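Local coordinates for phycocyanobilin lyase subunit alpha (Nostoc sp. PCC 7120, PDB 5N3U), which probably attaches the phycocyanobilin chromophore to the alpha subunit of phycocyanin, working as a lyase together with its partner CpcF, at residues L81-I94 and A108-A120. Residues are numbered along the deposited sequence; the frame is centred on the assembly and turned at random.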
loop_
_atom_site.group_PDB
_atom_site.type_symbol
_atom_site.label_atom_id
_atom_site.label_comp_id
_atom_site.label_asym_id
_atom_site.label_seq_id
_atom_site.Cartn_x
_atom_site.Cartn_y
_atom_site.Cartn_z
ATOM N N LEU A 81 -12.790 -17.237 8.077
ATOM C CA LEU A 81 -14.149 -17.772 7.848
ATOM C C LEU A 81 -15.188 -16.711 7.822
ATOM O O LEU A 81 -16.184 -16.793 7.070
ATOM C CB LEU A 81 -14.508 -18.826 8.847
ATOM C CG LEU A 81 -13.739 -20.093 8.625
ATOM C CD1 LEU A 81 -13.863 -20.979 9.795
ATOM C CD2 LEU A 81 -14.349 -20.769 7.417
ATOM N N GLY A 82 -14.958 -15.639 8.574
ATOM C CA GLY A 82 -15.932 -14.602 8.537
ATOM C C GLY A 82 -15.990 -13.870 7.192
ATOM O O GLY A 82 -16.962 -13.300 6.901
ATOM N N LYS A 83 -14.923 -13.856 6.418
ATOM C CA LYS A 83 -14.832 -13.109 5.174
ATOM C C LYS A 83 -15.416 -13.953 4.033
ATOM O O LYS A 83 -15.628 -13.438 2.960
ATOM C CB LYS A 83 -13.381 -12.799 4.876
ATOM C CG LYS A 83 -12.817 -11.765 5.880
ATOM C CD LYS A 83 -11.336 -11.544 5.770
ATOM C CE LYS A 83 -10.920 -10.403 4.813
ATOM N NZ LYS A 83 -11.490 -10.510 3.418
ATOM N N LEU A 84 -15.635 -15.253 4.270
ATOM C CA LEU A 84 -16.067 -16.116 3.173
ATOM C C LEU A 84 -17.564 -16.238 3.021
ATOM O O LEU A 84 -17.970 -16.846 2.096
ATOM C CB LEU A 84 -15.398 -17.484 3.316
ATOM C CG LEU A 84 -13.880 -17.420 3.388
ATOM C CD1 LEU A 84 -13.265 -18.786 3.390
ATOM C CD2 LEU A 84 -13.265 -16.589 2.302
ATOM N N GLY A 85 -18.372 -15.745 3.971
ATOM C CA GLY A 85 -19.785 -15.720 3.858
ATOM C C GLY A 85 -20.472 -17.070 3.887
ATOM O O GLY A 85 -21.560 -17.185 3.368
ATOM N N ASN A 86 -19.845 -18.113 4.404
ATOM C CA ASN A 86 -20.448 -19.437 4.369
ATOM C C ASN A 86 -20.876 -19.856 5.783
ATOM O O ASN A 86 -20.061 -20.147 6.634
ATOM C CB ASN A 86 -19.515 -20.424 3.781
ATOM C CG ASN A 86 -20.200 -21.753 3.450
ATOM O OD1 ASN A 86 -21.069 -22.234 4.163
ATOM N ND2 ASN A 86 -19.758 -22.355 2.410
ATOM N N ARG A 87 -22.187 -19.916 6.007
ATOM C CA ARG A 87 -22.742 -20.214 7.331
ATOM C C ARG A 87 -22.572 -21.658 7.779
ATOM O O ARG A 87 -22.832 -22.010 8.929
ATOM C CB ARG A 87 -24.176 -19.807 7.364
ATOM C CG ARG A 87 -24.384 -18.329 7.155
ATOM C CD ARG A 87 -25.848 -17.999 7.325
ATOM N NE ARG A 87 -26.057 -16.559 7.379
ATOM C CZ ARG A 87 -27.128 -15.973 7.895
ATOM N NH1 ARG A 87 -28.140 -16.690 8.453
ATOM N NH2 ARG A 87 -27.201 -14.644 7.838
ATOM N N LYS A 88 -22.071 -22.509 6.912
ATOM C CA LYS A 88 -21.565 -23.779 7.404
ATOM C C LYS A 88 -20.582 -23.669 8.519
ATOM O O LYS A 88 -20.400 -24.603 9.323
ATOM C CB LYS A 88 -20.808 -24.467 6.246
ATOM C CG LYS A 88 -20.428 -25.880 6.552
ATOM C CD LYS A 88 -19.904 -26.661 5.336
ATOM C CE LYS A 88 -19.530 -28.017 5.942
ATOM N NZ LYS A 88 -18.851 -28.957 5.028
ATOM N N ALA A 89 -19.848 -22.526 8.531
ATOM C CA ALA A 89 -18.877 -22.274 9.608
ATOM C C ALA A 89 -19.416 -21.969 10.985
ATOM O O ALA A 89 -18.626 -21.901 11.989
ATOM C CB ALA A 89 -17.972 -21.129 9.145
ATOM N N VAL A 90 -20.724 -21.681 11.075
ATOM C CA VAL A 90 -21.283 -21.098 12.265
ATOM C C VAL A 90 -21.096 -21.965 13.467
ATOM O O VAL A 90 -20.621 -21.493 14.488
ATOM C CB VAL A 90 -22.701 -20.590 12.036
ATOM C CG1 VAL A 90 -23.464 -20.284 13.320
ATOM C CG2 VAL A 90 -22.667 -19.341 11.187
ATOM N N PRO A 91 -21.391 -23.287 13.382
ATOM C CA PRO A 91 -21.230 -24.092 14.556
ATOM C C PRO A 91 -19.790 -24.175 15.106
ATOM O O PRO A 91 -19.596 -24.082 16.334
ATOM C CB PRO A 91 -21.777 -25.462 14.114
ATOM C CG PRO A 91 -22.751 -25.112 13.084
ATOM C CD PRO A 91 -22.139 -23.988 12.341
ATOM N N GLY A 92 -18.830 -24.326 14.230
ATOM C CA GLY A 92 -17.435 -24.318 14.641
ATOM C C GLY A 92 -17.013 -22.992 15.247
ATOM O O GLY A 92 -16.274 -22.954 16.229
ATOM N N LEU A 93 -17.507 -21.888 14.676
ATOM C CA LEU A 93 -17.223 -20.568 15.234
ATOM C C LEU A 93 -17.852 -20.416 16.583
ATOM O O LEU A 93 -17.242 -19.879 17.521
ATOM C CB LEU A 93 -17.638 -19.421 14.286
ATOM C CG LEU A 93 -16.824 -19.329 13.041
ATOM C CD1 LEU A 93 -17.544 -18.456 12.031
ATOM C CD2 LEU A 93 -15.341 -18.923 13.327
ATOM N N ILE A 94 -19.074 -20.918 16.735
ATOM C CA ILE A 94 -19.736 -20.966 18.019
ATOM C C ILE A 94 -18.939 -21.691 19.086
ATOM O O ILE A 94 -18.748 -21.220 20.255
ATOM C CB ILE A 94 -21.155 -21.510 17.867
ATOM C CG1 ILE A 94 -22.006 -20.460 17.212
ATOM C CG2 ILE A 94 -21.755 -21.812 19.260
ATOM C CD1 ILE A 94 -23.347 -20.992 16.782
ATOM N N ALA A 108 -13.679 -15.195 16.534
ATOM C CA ALA A 108 -14.949 -15.890 16.276
ATOM C C ALA A 108 -16.134 -14.980 16.375
ATOM O O ALA A 108 -17.028 -14.966 15.538
ATOM C CB ALA A 108 -15.153 -17.068 17.235
ATOM N N ALA A 109 -16.149 -14.168 17.393
ATOM C CA ALA A 109 -17.212 -13.187 17.530
ATOM C C ALA A 109 -17.224 -12.198 16.382
ATOM O O ALA A 109 -18.309 -11.862 15.913
ATOM C CB ALA A 109 -17.076 -12.462 18.849
ATOM N N GLN A 110 -16.057 -11.750 15.919
ATOM C CA GLN A 110 -16.031 -10.841 14.765
ATOM C C GLN A 110 -16.577 -11.545 13.507
ATOM O O GLN A 110 -17.403 -10.975 12.752
ATOM C CB GLN A 110 -14.614 -10.363 14.474
ATOM C CG GLN A 110 -14.092 -9.409 15.509
ATOM C CD GLN A 110 -12.541 -9.229 15.440
ATOM O OE1 GLN A 110 -11.796 -10.026 14.827
ATOM N NE2 GLN A 110 -12.057 -8.210 16.147
ATOM N N SER A 111 -16.184 -12.801 13.319
ATOM C CA SER A 111 -16.700 -13.520 12.148
ATOM C C SER A 111 -18.191 -13.828 12.246
ATOM O O SER A 111 -18.881 -13.720 11.280
ATOM C CB SER A 111 -15.862 -14.792 11.989
ATOM O OG SER A 111 -14.578 -14.367 11.581
ATOM N N LEU A 112 -18.696 -14.140 13.426
ATOM C CA LEU A 112 -20.127 -14.329 13.629
ATOM C C LEU A 112 -20.876 -13.045 13.392
ATOM O O LEU A 112 -21.979 -13.073 12.858
ATOM C CB LEU A 112 -20.394 -14.895 14.995
ATOM C CG LEU A 112 -19.944 -16.334 15.115
ATOM C CD1 LEU A 112 -19.869 -16.795 16.539
ATOM C CD2 LEU A 112 -20.885 -17.304 14.371
ATOM N N GLU A 113 -20.305 -11.892 13.755
ATOM C CA GLU A 113 -20.932 -10.621 13.385
ATOM C C GLU A 113 -21.028 -10.463 11.814
ATOM O O GLU A 113 -21.977 -9.891 11.328
ATOM C CB GLU A 113 -20.115 -9.493 13.945
ATOM C CG GLU A 113 -20.676 -8.075 13.747
ATOM C CD GLU A 113 -20.456 -7.440 12.372
ATOM O OE1 GLU A 113 -19.508 -7.822 11.595
ATOM O OE2 GLU A 113 -21.302 -6.547 12.050
ATOM N N MET A 114 -20.028 -10.896 11.073
ATOM C CA MET A 114 -19.994 -10.781 9.647
ATOM C C MET A 114 -20.962 -11.747 9.014
ATOM O O MET A 114 -21.657 -11.396 8.049
ATOM C CB MET A 114 -18.588 -11.009 9.120
ATOM C CG MET A 114 -17.611 -9.941 9.534
ATOM S SD MET A 114 -15.941 -10.381 8.912
ATOM C CE MET A 114 -16.190 -9.968 7.268
ATOM N N LEU A 115 -21.120 -12.917 9.604
ATOM C CA LEU A 115 -22.031 -13.940 9.006
ATOM C C LEU A 115 -23.491 -13.697 9.315
ATOM O O LEU A 115 -24.334 -14.202 8.601
ATOM C CB LEU A 115 -21.623 -15.296 9.451
ATOM C CG LEU A 115 -20.272 -15.741 8.944
ATOM C CD1 LEU A 115 -19.696 -16.973 9.566
ATOM C CD2 LEU A 115 -20.311 -15.923 7.457
ATOM N N LYS A 116 -23.809 -12.935 10.369
ATOM C CA LYS A 116 -25.172 -12.501 10.686
ATOM C C LYS A 116 -26.106 -13.641 11.058
ATOM O O LYS A 116 -27.282 -13.482 10.941
ATOM C CB LYS A 116 -25.914 -11.730 9.556
ATOM C CG LYS A 116 -25.230 -10.695 8.782
ATOM C CD LYS A 116 -24.916 -9.478 9.524
ATOM C CE LYS A 116 -24.099 -8.544 8.604
ATOM N NZ LYS A 116 -22.969 -7.965 9.426
ATOM N N ASP A 117 -25.605 -14.755 11.516
ATOM C CA ASP A 117 -26.439 -15.942 11.835
ATOM C C ASP A 117 -26.909 -15.931 13.301
ATOM O O ASP A 117 -26.131 -15.972 14.261
ATOM C CB ASP A 117 -25.614 -17.186 11.587
ATOM C CG ASP A 117 -26.430 -18.448 11.539
ATOM O OD1 ASP A 117 -27.408 -18.540 12.284
ATOM O OD2 ASP A 117 -26.031 -19.374 10.799
ATOM N N LYS A 118 -28.219 -15.944 13.464
ATOM C CA LYS A 118 -28.820 -15.811 14.758
ATOM C C LYS A 118 -28.603 -17.027 15.655
ATOM O O LYS A 118 -28.828 -16.933 16.866
ATOM C CB LYS A 118 -30.326 -15.590 14.619
ATOM C CG LYS A 118 -30.869 -14.805 15.792
ATOM C CD LYS A 118 -32.353 -14.513 15.584
ATOM C CE LYS A 118 -33.129 -14.454 16.904
ATOM N NZ LYS A 118 -34.161 -13.372 16.824
ATOM N N THR A 119 -28.138 -18.130 15.093
ATOM C CA THR A 119 -27.866 -19.315 15.927
ATOM C C THR A 119 -26.708 -19.156 16.938
ATOM O O THR A 119 -26.645 -19.822 17.954
ATOM C CB THR A 119 -27.684 -20.525 15.065
ATOM O OG1 THR A 119 -26.510 -20.431 14.306
ATOM C CG2 THR A 119 -28.838 -20.613 14.088
ATOM N N ALA A 120 -25.904 -18.107 16.726
ATOM C CA ALA A 120 -24.863 -17.744 17.713
ATOM C C ALA A 120 -25.326 -16.982 18.955
ATOM O O ALA A 120 -24.553 -16.758 19.821
ATOM C CB ALA A 120 -23.823 -16.968 17.009
#
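The guanidinium of Arg-87 has Asp-117 CA over one face near its border, 3.8 Å from the plane, while Leu-115 O approaches obliquely, 3.0 Å from Arg-87 NH2. The carboxylate of Asp-117 is turned 27° against that guanidinium; its OD2 lies 4.1 Å from Arg-87 NH1, far to one side of the guanidinium plane where no N-H points at it, so the two attract by charge alone. With CG anti to the backbone N (chi1 -166°), Asp-117 lays OD2 against Val-90, 3.4 Å from CG2, and OD1 closes an Asx turn by accepting from Thr-119 N, met on its anti side at 2.9 Å. With an alanine here, Thr-119 N is likely to lose this acceptor, the turn to relax and Arg-87 to miss its nearby negative charge. Both segments lie in the HEAT-repeat region, where consecutive helices pack antiparallel; the axis of 90-94 crosses that of 108-115 at 149°. Leu-93 is a knob in the hole formed by Ala-108, Ser-111, Leu-112 and Leu-115, its CD1 3.6 Å from Leu-115 CD1. The other branch of Leu-115, CD2, rests on Gly-85 CA. Gly-82 comes within 3.8 Å of Ser-111, CA to CA; a side chain there would collide with Ser-111 OG, which is hydrogen-bonded to Ala-78 O. The Met-114 chain bends at its last torsion and brings CE to 3.4 Å from Gly-82 O.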